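Local coordinates for protein BA_2500 (Bacillus anthracis, PDB 4GUC) that is of unknown function but belongs to a family of uncharacterised proteins assigned to the E-set group of beta-sandwich folds, at residues Trp13-Tyr16 with Phe17-His20. Numbering follows the deposited sequence.
Sequences WQNY and FLLH
The Trp13 indole has Leu18 O 4.3 Å above one face, displaced to the border of the ring, while its CE3 meets Leu18 CB obliquely at 3.7 Å, the two side chains set roughly perpendicular; the ring of Tyr110 also makes a T-shaped (edge-to-face) contact with the indole. The rings of Tyr16 and His20 run nearly parallel, planes at 23°, yet are shifted 5.6 Å between centroids, with little overlap, and Tyr16 CE2 rests against His20 CB at 3.9 Å. Strand 109-119 holds both polar ends: Tyr16 OH is hydrogen-bonded to Ser115 N and His20 ND1 to Tyr112 OH. Asn15 is the N-cap of helix 16-22, the short helix lying against the beta-sheet. With CG anti to the backbone N (chi1 174°), its OD1 turns back over the first turn and accepts from Leu18 N at 3.2 Å, in the carbonyl plane on a lone pair. Asn15 ND2 binds Glu66 O, which should fix the amide's rotation. Asn15 O accepts from Leu19 N at 2.9 Å and Tyr16 O from His20 N at 2.8 Å, the first alpha-helical i to i+4 bonds. Buried Leu19 sets CD1 4.0 Å from Trp13 CB and also touches Val101 and Val103 of the sheet.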
# COMPACT_ATOMS: atom_id res chain seq x y z
N TRP A 13 6.56 -5.83 -7.81
CA TRP A 13 5.50 -6.83 -7.67
C TRP A 13 4.13 -6.26 -7.98
O TRP A 13 3.60 -5.43 -7.23
CB TRP A 13 5.54 -7.38 -6.24
CG TRP A 13 6.91 -7.79 -5.82
CD1 TRP A 13 7.66 -7.24 -4.82
CD2 TRP A 13 7.74 -8.78 -6.44
NE1 TRP A 13 8.88 -7.87 -4.74
CE2 TRP A 13 8.95 -8.82 -5.73
CE3 TRP A 13 7.55 -9.67 -7.51
CZ2 TRP A 13 9.98 -9.70 -6.07
CZ3 TRP A 13 8.58 -10.55 -7.84
CH2 TRP A 13 9.78 -10.55 -7.12
N GLN A 14 3.50 -6.76 -9.05
CA GLN A 14 2.18 -6.27 -9.45
C GLN A 14 1.14 -7.37 -9.39
O GLN A 14 0.09 -7.27 -9.99
CB GLN A 14 2.23 -5.72 -10.87
CG GLN A 14 3.30 -4.66 -11.12
CD GLN A 14 3.01 -3.37 -10.47
OE1 GLN A 14 1.86 -3.00 -10.26
NE2 GLN A 14 4.06 -2.63 -10.18
N ASN A 15 1.50 -8.46 -8.72
CA ASN A 15 0.62 -9.58 -8.52
C ASN A 15 0.65 -9.89 -7.02
O ASN A 15 1.74 -9.96 -6.45
CB ASN A 15 1.16 -10.73 -9.39
CG ASN A 15 0.46 -11.98 -9.18
OD1 ASN A 15 0.77 -12.68 -8.20
ND2 ASN A 15 -0.38 -12.36 -10.13
N TYR A 16 -0.52 -10.11 -6.41
CA TYR A 16 -0.59 -10.34 -4.97
C TYR A 16 0.20 -11.58 -4.54
O TYR A 16 0.89 -11.56 -3.54
CB TYR A 16 -2.01 -10.33 -4.40
CG TYR A 16 -2.01 -10.29 -2.90
CD1 TYR A 16 -1.94 -9.07 -2.22
CD2 TYR A 16 -2.04 -11.45 -2.14
CE1 TYR A 16 -1.91 -9.01 -0.84
CE2 TYR A 16 -2.01 -11.39 -0.78
CZ TYR A 16 -1.95 -10.19 -0.12
OH TYR A 16 -1.91 -10.14 1.28
N PHE A 17 0.09 -12.69 -5.28
CA PHE A 17 0.84 -13.88 -4.92
C PHE A 17 2.35 -13.55 -4.84
O PHE A 17 3.03 -13.91 -3.87
CB PHE A 17 0.63 -15.02 -5.93
CG PHE A 17 1.38 -16.27 -5.58
CD1 PHE A 17 0.78 -17.29 -4.86
CD2 PHE A 17 2.71 -16.44 -5.96
CE1 PHE A 17 1.50 -18.45 -4.54
CE2 PHE A 17 3.41 -17.58 -5.63
CZ PHE A 17 2.80 -18.57 -4.91
N LEU A 18 2.87 -12.84 -5.84
CA LEU A 18 4.30 -12.52 -5.84
C LEU A 18 4.66 -11.56 -4.73
O LEU A 18 5.71 -11.74 -4.08
CB LEU A 18 4.74 -12.05 -7.22
CG LEU A 18 4.79 -13.14 -8.32
CD1 LEU A 18 5.16 -12.49 -9.67
CD2 LEU A 18 5.76 -14.25 -7.98
N LEU A 19 3.81 -10.60 -4.48
CA LEU A 19 4.04 -9.63 -3.39
C LEU A 19 4.12 -10.38 -2.06
O LEU A 19 5.07 -10.23 -1.28
CB LEU A 19 2.90 -8.60 -3.35
CG LEU A 19 3.01 -7.54 -2.25
CD1 LEU A 19 4.17 -6.57 -2.58
CD2 LEU A 19 1.69 -6.83 -2.02
N HIS A 20 3.14 -11.24 -1.83
CA HIS A 20 3.06 -11.98 -0.59
C HIS A 20 4.18 -12.97 -0.43
O HIS A 20 4.48 -13.37 0.70
CB HIS A 20 1.64 -12.60 -0.56
CG HIS A 20 1.29 -13.40 0.64
ND1 HIS A 20 1.30 -12.88 1.91
CD2 HIS A 20 0.69 -14.61 0.73
CE1 HIS A 20 0.84 -13.78 2.75
NE2 HIS A 20 0.44 -14.84 2.06